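Long-range contacts in fructose 1-phosphate kinase (Staphylococcus aureus, PDB 2JG5), which probably phosphorylates fructose 1-phosphate, and possibly tagatose 6-phosphate, at the expense of ATP, as a member of the PfkB family of carbohydrate kinases: residues A[1-6]-A[54-59]; A[79-84]-A[110-115]. All coordinates share one frame; numbering follows the deposited sequence.

Contact 1: A[1-6]-A[54-59]; sequences MIYTVT and TALGFA
Tyr-3 pairs with Thr-54, Thr-4 with Ala-55 and Val-5 with Leu-56, a parallel register set by backbone bonds that zigzag between the strands. Thr-54 N donates to Ile-2 O (2.9 Å), Thr-4 N to Thr-54 O, Leu-56 N to Thr-4 O (2.7 Å) and Thr-6 N to Leu-56 O (3.1 Å). A weak bond from Phe-58 N to Thr-6 O follows, past the corner at Gly-57. There Gly-57 CA comes within 3.1 Å of Thr-6 O, and its phi/psi of 127°/-157° is hardly accessible to a residue with a CB.

On the face of Tyr-3, Thr-54 and Leu-56 the packing is mainly apolar: Tyr-3 CD2 sits 3.8 Å from Thr-54 CB and 3.9 Å from Leu-56 CD1. With chi1 at -55°, Thr-54 OG1 stands beside its own backbone N and meets Met-1 SD at 3.3 Å. Met-1 CG in turn covers a ring face of Tyr-3 near its rim.

On the opposite face, beside Ala-55, the two threonines bring in polar bonds. A water joins Thr-4 OG1 and Thr-6 OG1 and donates to Leu-56 O at 2.9 Å, giving that carbonyl a second partner besides Thr-6 N. Thr-4 OG1 also bonds Ser-43 of helix 38-48, which covers this side. Helix 110-120 packs on Leu-56 and Phe-58 from the Tyr-3 side, while strands 128-132 and 77-82 flank the pair within the central parallel sheet of the ribokinase-like α/β fold.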
ATOM      1  N   MET A   1      25.584  18.599 -12.227  1.00 35.12           N
ATOM      2  CA  MET A   1      24.446  17.775 -11.692  1.00 34.94           C
ATOM      3  C   MET A   1      24.503  17.570 -10.177  1.00 34.17           C
ATOM      4  O   MET A   1      25.572  17.410  -9.612  1.00 34.29           O
ATOM      5  CB  MET A   1      24.349  16.428 -12.429  1.00 35.08           C
ATOM      6  CG  MET A   1      23.133  15.535 -12.030  1.00 36.32           C
ATOM      7  SD  MET A   1      21.506  16.334 -11.849  1.00 40.14           S
ATOM      8  CE  MET A   1      21.249  16.974 -13.514  1.00 39.35           C
ATOM      9  N   ILE A   2      23.328  17.586  -9.546  1.00 33.70           N
ATOM     10  CA  ILE A   2      23.145  17.324  -8.116  1.00 32.94           C
ATOM     11  C   ILE A   2      22.404  15.997  -7.907  1.00 32.90           C
ATOM     12  O   ILE A   2      21.386  15.738  -8.546  1.00 33.01           O
ATOM     13  CB  ILE A   2      22.347  18.471  -7.443  1.00 32.80           C
ATOM     14  CG1 ILE A   2      23.200  19.743  -7.388  1.00 32.94           C
ATOM     15  CG2 ILE A   2      21.914  18.080  -6.049  1.00 32.06           C
ATOM     16  CD1 ILE A   2      22.423  21.026  -7.295  1.00 33.13           C
ATOM     17  N   TYR A   3      22.918  15.167  -6.998  1.00 32.70           N
ATOM     18  CA  TYR A   3      22.364  13.844  -6.726  1.00 32.11           C
ATOM     19  C   TYR A   3      21.914  13.715  -5.287  1.00 31.88           C
ATOM     20  O   TYR A   3      22.663  14.032  -4.366  1.00 31.79           O
ATOM     21  CB  TYR A   3      23.396  12.758  -7.012  1.00 31.70           C
ATOM     22  CG  TYR A   3      23.856  12.733  -8.442  1.00 31.97           C
ATOM     23  CD1 TYR A   3      25.070  13.320  -8.815  1.00 31.33           C
ATOM     24  CD2 TYR A   3      23.082  12.121  -9.435  1.00 30.84           C
ATOM     25  CE1 TYR A   3      25.490  13.302 -10.124  1.00 30.14           C
ATOM     26  CE2 TYR A   3      23.497  12.095 -10.742  1.00 30.15           C
ATOM     27  CZ  TYR A   3      24.700  12.684 -11.078  1.00 30.58           C
ATOM     28  OH  TYR A   3      25.112  12.667 -12.382  1.00 31.01           O
ATOM     29  N   THR A   4      20.679  13.254  -5.100  1.00 31.58           N
ATOM     30  CA  THR A   4      20.202  12.887  -3.772  1.00 31.18           C
ATOM     31  C   THR A   4      20.232  11.359  -3.654  1.00 31.06           C
ATOM     32  O   THR A   4      19.975  10.650  -4.628  1.00 31.27           O
ATOM     33  CB  THR A   4      18.791  13.451  -3.497  1.00 31.30           C
ATOM     34  OG1 THR A   4      17.847  12.876  -4.408  1.00 30.88           O
ATOM     35  CG2 THR A   4      18.800  14.961  -3.672  1.00 30.37           C
ATOM     36  N   VAL A   5      20.611  10.850  -2.489  1.00 30.70           N
ATOM     37  CA  VAL A   5      20.632   9.404  -2.276  1.00 30.34           C
ATOM     38  C   VAL A   5      19.647   9.085  -1.138  1.00 30.81           C
ATOM     39  O   VAL A   5      19.744   9.651  -0.058  1.00 30.74           O
ATOM     40  CB  VAL A   5      22.057   8.890  -1.968  1.00 30.38           C
ATOM     41  CG1 VAL A   5      22.087   7.362  -1.851  1.00 30.38           C
ATOM     42  CG2 VAL A   5      23.064   9.361  -3.045  1.00 30.18           C
ATOM     43  N   THR A   6      18.671   8.225  -1.428  1.00 30.57           N
ATOM     44  CA  THR A   6      17.716   7.717  -0.456  1.00 30.92           C
ATOM     45  C   THR A   6      17.822   6.182  -0.509  1.00 30.51           C
ATOM     46  O   THR A   6      17.424   5.555  -1.481  1.00 30.44           O
ATOM     47  CB  THR A   6      16.243   8.189  -0.765  1.00 30.86           C
ATOM     48  OG1 THR A   6      16.178   9.624  -0.835  1.00 32.13           O
ATOM     49  CG2 THR A   6      15.281   7.728   0.289  1.00 31.17           C
ATOM     50  N   THR A  54      18.946  14.542  -9.502  1.00 30.21           N
ATOM     51  CA  THR A  54      18.553  13.211  -9.904  1.00 30.12           C
ATOM     52  C   THR A  54      18.533  12.358  -8.666  1.00 29.96           C
ATOM     53  O   THR A  54      19.529  12.281  -7.951  1.00 29.95           O
ATOM     54  CB  THR A  54      19.566  12.634 -10.904  1.00 30.04           C
ATOM     55  OG1 THR A  54      19.697  13.540 -11.993  1.00 29.55           O
ATOM     56  CG2 THR A  54      19.119  11.269 -11.427  1.00 30.15           C
ATOM     57  N   ALA A  55      17.395  11.723  -8.419  1.00 30.24           N
ATOM     58  CA  ALA A  55      17.249  10.841  -7.269  1.00 30.48           C
ATOM     59  C   ALA A  55      17.949   9.500  -7.500  1.00 30.68           C
ATOM     60  O   ALA A  55      17.680   8.792  -8.469  1.00 30.77           O
ATOM     61  CB  ALA A  55      15.777  10.639  -6.922  1.00 30.36           C
ATOM     62  N   LEU A  56      18.871   9.180  -6.603  1.00 31.13           N
ATOM     63  CA  LEU A  56      19.534   7.884  -6.580  1.00 31.09           C
ATOM     64  C   LEU A  56      19.066   7.136  -5.345  1.00 31.04           C
ATOM     65  O   LEU A  56      18.404   7.715  -4.483  1.00 31.07           O
ATOM     66  CB  LEU A  56      21.051   8.060  -6.543  1.00 30.82           C
ATOM     67  CG  LEU A  56      21.748   8.831  -7.663  1.00 31.01           C
ATOM     68  CD1 LEU A  56      23.255   8.709  -7.456  1.00 29.96           C
ATOM     69  CD2 LEU A  56      21.330   8.339  -9.045  1.00 30.43           C
ATOM     70  N   GLY A  57      19.403   5.852  -5.264  1.00 31.16           N
ATOM     71  CA  GLY A  57      18.954   5.013  -4.158  1.00 30.99           C
ATOM     72  C   GLY A  57      18.280   3.750  -4.645  1.00 30.82           C
ATOM     73  O   GLY A  57      18.501   3.334  -5.775  1.00 30.92           O
ATOM     74  N   PHE A  58      17.430   3.148  -3.817  1.00 30.48           N
ATOM     75  CA  PHE A  58      16.888   1.830  -4.158  1.00 30.40           C
ATOM     76  C   PHE A  58      15.391   1.798  -4.382  1.00 30.44           C
ATOM     77  O   PHE A  58      14.623   2.253  -3.537  1.00 30.42           O
ATOM     78  CB  PHE A  58      17.302   0.795  -3.101  1.00 30.01           C
ATOM     79  CG  PHE A  58      18.783   0.779  -2.839  1.00 30.15           C
ATOM     80  CD1 PHE A  58      19.311   1.436  -1.736  1.00 28.71           C
ATOM     81  CD2 PHE A  58      19.654   0.140  -3.725  1.00 28.34           C
ATOM     82  CE1 PHE A  58      20.678   1.448  -1.518  1.00 30.34           C
ATOM     83  CE2 PHE A  58      21.013   0.148  -3.506  1.00 27.17           C
ATOM     84  CZ  PHE A  58      21.530   0.794  -2.408  1.00 28.28           C
ATOM     85  N   ALA A  59      14.978   1.252  -5.530  1.00 30.54           N
ATOM     86  CA  ALA A  59      13.552   1.014  -5.781  1.00 30.56           C
ATOM     87  C   ALA A  59      13.273  -0.383  -6.338  1.00 30.85           C
ATOM     88  O   ALA A  59      14.092  -0.959  -7.054  1.00 31.21           O
ATOM     89  CB  ALA A  59      12.964   2.087  -6.674  1.00 29.87           C
TER
HETATM   90  O   HOH W   1      17.016  10.168  -3.794  1.00 19.66           O

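Contact 2: A[79-84]-A[110-115]; sequences NFIEVD and STQFEQ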
ATOM      1  N   ASN A  79      17.450   7.693 -10.985  1.00 32.59           N
ATOM      2  CA  ASN A  79      18.241   6.622 -11.549  1.00 32.37           C
ATOM      3  C   ASN A  79      18.453   5.616 -10.437  1.00 32.05           C
ATOM      4  O   ASN A  79      19.582   5.313 -10.044  1.00 31.76           O
ATOM      5  CB  ASN A  79      19.549   7.176 -12.122  1.00 32.37           C
ATOM      6  CG  ASN A  79      20.181   6.264 -13.167  1.00 32.92           C
ATOM      7  OD1 ASN A  79      19.612   5.250 -13.577  1.00 32.77           O
ATOM      8  ND2 ASN A  79      21.378   6.633 -13.603  1.00 33.91           N
ATOM      9  N   PHE A  80      17.319   5.143  -9.912  1.00 31.76           N
ATOM     10  CA  PHE A  80      17.261   4.171  -8.827  1.00 31.22           C
ATOM     11  C   PHE A  80      17.790   2.806  -9.235  1.00 30.85           C
ATOM     12  O   PHE A  80      17.628   2.381 -10.381  1.00 30.54           O
ATOM     13  CB  PHE A  80      15.818   4.009  -8.327  1.00 31.48           C
ATOM     14  CG  PHE A  80      15.304   5.185  -7.546  1.00 31.45           C
ATOM     15  CD1 PHE A  80      14.233   5.934  -8.023  1.00 32.20           C
ATOM     16  CD2 PHE A  80      15.873   5.532  -6.325  1.00 31.49           C
ATOM     17  CE1 PHE A  80      13.735   7.024  -7.292  1.00 32.38           C
ATOM     18  CE2 PHE A  80      15.399   6.618  -5.590  1.00 32.32           C
ATOM     19  CZ  PHE A  80      14.325   7.366  -6.073  1.00 32.44           C
ATOM     20  N   ILE A  81      18.421   2.132  -8.279  1.00 30.39           N
ATOM     21  CA  ILE A  81      18.899   0.769  -8.456  1.00 30.34           C
ATOM     22  C   ILE A  81      17.736  -0.166  -8.180  1.00 30.86           C
ATOM     23  O   ILE A  81      17.188  -0.171  -7.057  1.00 30.72           O
ATOM     24  CB  ILE A  81      20.057   0.417  -7.468  1.00 30.07           C
ATOM     25  CG1 ILE A  81      21.210   1.426  -7.563  1.00 29.03           C
ATOM     26  CG2 ILE A  81      20.507  -1.041  -7.644  1.00 29.64           C
ATOM     27  CD1 ILE A  81      21.921   1.474  -8.928  1.00 29.88           C
ATOM     28  N   GLU A  82      17.365  -0.958  -9.192  1.00 31.14           N
ATOM     29  CA  GLU A  82      16.262  -1.915  -9.061  1.00 31.77           C
ATOM     30  C   GLU A  82      16.651  -2.994  -8.066  1.00 31.65           C
ATOM     31  O   GLU A  82      17.658  -3.698  -8.244  1.00 31.71           O
ATOM     32  CB  GLU A  82      15.886  -2.533 -10.420  1.00 32.02           C
ATOM     33  CG  GLU A  82      14.562  -3.345 -10.432  1.00 32.97           C
ATOM     34  CD  GLU A  82      14.428  -4.260 -11.645  1.00 32.76           C
ATOM     35  OE1 GLU A  82      13.710  -3.887 -12.600  1.00 36.20           O
ATOM     36  OE2 GLU A  82      15.046  -5.350 -11.658  1.00 33.67           O
ATOM     37  N   VAL A  83      15.870  -3.096  -7.001  1.00 31.79           N
ATOM     38  CA  VAL A  83      16.022  -4.187  -6.042  1.00 32.32           C
ATOM     39  C   VAL A  83      14.869  -5.198  -6.214  1.00 32.57           C
ATOM     40  O   VAL A  83      13.860  -4.891  -6.851  1.00 32.30           O
ATOM     41  CB  VAL A  83      16.178  -3.670  -4.577  1.00 32.30           C
ATOM     42  CG1 VAL A  83      17.371  -2.723  -4.483  1.00 32.31           C
ATOM     43  CG2 VAL A  83      14.936  -2.948  -4.111  1.00 32.54           C
ATOM     44  N   ASP A  84      15.045  -6.397  -5.658  1.00 33.20           N
ATOM     45  CA  ASP A  84      14.170  -7.544  -5.912  1.00 33.33           C
ATOM     46  C   ASP A  84      12.923  -7.591  -5.011  1.00 32.98           C
ATOM     47  O   ASP A  84      12.039  -8.425  -5.206  1.00 32.39           O
ATOM     48  CB  ASP A  84      14.965  -8.850  -5.762  1.00 33.83           C
ATOM     49  CG  ASP A  84      16.224  -8.876  -6.612  1.00 35.36           C
ATOM     50  OD1 ASP A  84      16.162  -8.415  -7.774  1.00 36.47           O
ATOM     51  OD2 ASP A  84      17.274  -9.363  -6.117  1.00 37.18           O
ATOM     52  N   SER A 110      24.205  -7.095  -1.816  1.00 30.48           N
ATOM     53  CA  SER A 110      25.484  -6.383  -1.836  1.00 30.74           C
ATOM     54  C   SER A 110      25.805  -5.897  -3.239  1.00 30.79           C
ATOM     55  O   SER A 110      26.350  -4.812  -3.418  1.00 30.52           O
ATOM     56  CB  SER A 110      26.601  -7.287  -1.334  1.00 30.74           C
ATOM     57  OG  SER A 110      26.378  -7.636   0.014  1.00 31.40           O
ATOM     58  N   THR A 111      25.433  -6.716  -4.218  1.00 30.93           N
ATOM     59  CA  THR A 111      25.566  -6.418  -5.638  1.00 31.09           C
ATOM     60  C   THR A 111      24.803  -5.152  -6.046  1.00 31.10           C
ATOM     61  O   THR A 111      25.302  -4.329  -6.839  1.00 31.35           O
ATOM     62  CB  THR A 111      25.104  -7.651  -6.453  1.00 31.29           C
ATOM     63  OG1 THR A 111      26.165  -8.612  -6.484  1.00 31.50           O
ATOM     64  CG2 THR A 111      24.704  -7.290  -7.873  1.00 32.09           C
ATOM     65  N   GLN A 112      23.592  -5.008  -5.508  1.00 30.67           N
ATOM     66  CA  GLN A 112      22.774  -3.830  -5.741  1.00 29.92           C
ATOM     67  C   GLN A 112      23.365  -2.582  -5.097  1.00 29.89           C
ATOM     68  O   GLN A 112      23.404  -1.523  -5.722  1.00 29.79           O
ATOM     69  CB  GLN A 112      21.349  -4.080  -5.266  1.00 29.96           C
ATOM     70  CG  GLN A 112      20.532  -4.827  -6.306  1.00 29.38           C
ATOM     71  CD  GLN A 112      19.476  -5.735  -5.718  1.00 29.08           C
ATOM     72  OE1 GLN A 112      19.195  -5.707  -4.514  1.00 28.67           O
ATOM     73  NE2 GLN A 112      18.879  -6.561  -6.576  1.00 29.51           N
ATOM     74  N   PHE A 113      23.829  -2.703  -3.855  1.00 29.70           N
ATOM     75  CA  PHE A 113      24.532  -1.599  -3.216  1.00 30.00           C
ATOM     76  C   PHE A 113      25.790  -1.204  -4.006  1.00 29.98           C
ATOM     77  O   PHE A 113      26.101  -0.015  -4.135  1.00 29.65           O
ATOM     78  CB  PHE A 113      24.894  -1.909  -1.751  1.00 29.98           C
ATOM     79  CG  PHE A 113      25.574  -0.758  -1.063  1.00 30.27           C
ATOM     80  CD1 PHE A 113      24.831   0.334  -0.614  1.00 29.29           C
ATOM     81  CD2 PHE A 113      26.962  -0.738  -0.914  1.00 29.92           C
ATOM     82  CE1 PHE A 113      25.455   1.415  -0.017  1.00 28.94           C
ATOM     83  CE2 PHE A 113      27.589   0.341  -0.308  1.00 28.96           C
ATOM     84  CZ  PHE A 113      26.839   1.416   0.136  1.00 29.45           C
ATOM     85  N   GLU A 114      26.495  -2.212  -4.528  1.00 30.16           N
ATOM     86  CA  GLU A 114      27.660  -2.011  -5.400  1.00 30.52           C
ATOM     87  C   GLU A 114      27.310  -1.199  -6.650  1.00 30.23           C
ATOM     88  O   GLU A 114      28.071  -0.307  -7.037  1.00 30.61           O
ATOM     89  CB  GLU A 114      28.283  -3.358  -5.784  1.00 30.94           C
ATOM     90  CG  GLU A 114      29.103  -3.979  -4.672  1.00 32.14           C
ATOM     91  CD  GLU A 114      29.211  -5.504  -4.737  1.00 35.11           C
ATOM     92  OE1 GLU A 114      29.092  -6.088  -5.845  1.00 35.33           O
ATOM     93  OE2 GLU A 114      29.444  -6.119  -3.660  1.00 35.95           O
ATOM     94  N   GLN A 115      26.157  -1.495  -7.253  1.00 29.60           N
ATOM     95  CA  GLN A 115      25.605  -0.695  -8.354  1.00 29.60           C
ATOM     96  C   GLN A 115      25.441   0.794  -8.004  1.00 29.27           C
ATOM     97  O   GLN A 115      25.704   1.657  -8.840  1.00 28.84           O
ATOM     98  CB  GLN A 115      24.241  -1.235  -8.787  1.00 29.71           C
ATOM     99  CG  GLN A 115      24.255  -2.525  -9.563  1.00 29.99           C
ATOM    100  CD  GLN A 115      22.857  -2.980  -9.950  1.00 30.31           C
ATOM    101  OE1 GLN A 115      22.080  -2.216 -10.540  1.00 33.29           O
ATOM    102  NE2 GLN A 115      22.526  -4.223  -9.623  1.00 30.55           N
TER
HETATM  103  O   HOH W   2      16.996  -6.983  -3.756  1.00 29.04           O
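Gln-112 turns its flat amide so that Val-83 and the carbonyl of Glu-82 lie over one face: Val-83 CG1 is 3.5 Å from Gln-112 OE1, and Glu-82 O is 3.7 Å from Gln-112 CD. Two polar partners lie closer to the amide plane. A water donates to Gln-112 OE1 at 2.7 Å and accepts from Asp-84 N at 2.8 Å, bridging the helix to the backbone after strand 77-82. Beyond NE2 stands the carboxylate of Asp-84, its plane turned 67° from that of the amide; the bond from Gln-112 NE2 to Asp-84 OD2, at 3.3 Å, is weak. The bend of the glutamine at chi2 (148°) brings its end alongside residues 82-84.

Ile-81, on the strand, supplies the apolar part, packing against the helix where Gln-115 follows Gln-112 by almost a turn. Its CG2, anti to the backbone N, touches both Gln-112 O and Gln-115 OE1 at 3.5 Å, while CD1 reaches Gln-115 CB at 3.6 Å. Helix 110-120 lies on the end of strand 77-82 in the parallel sheet, where Phe-58 touches Ile-81 and Val-83.

No charge pair spans this interface. Gln-112 OE1 also bonds a residue flanking the segments. Packing of Ile-81 and the long Gln-112 side chain probably makes most of the contact, Val-83 adding less; the water bridge and weak NE2 bond probably set the amide's rotation.

From the N terminus, the chain leaves strand 2-6, builds strands 10-16 and 25-36 and helix 38-48, and returns at 54-59, where contact 1 closes its loop. Helix 61-73 then leads to strand 77-82. Contact 2 opens there and closes at helix 110-120, after a second excursion through strands 88-94 and 98-102. The loops are in series, neither nested nor crossing, yet each sends two strands into the same four-stranded mixed sheet. The contacts, with centres about 12 Å apart, meet in the large parallel sheet, where Ala-55 O and Gly-57 O probably accept bonds from Asn-79 N and Ile-81 N. Helix 110-120 of contact 2 also covers Leu-56 and Phe-58 of contact 1.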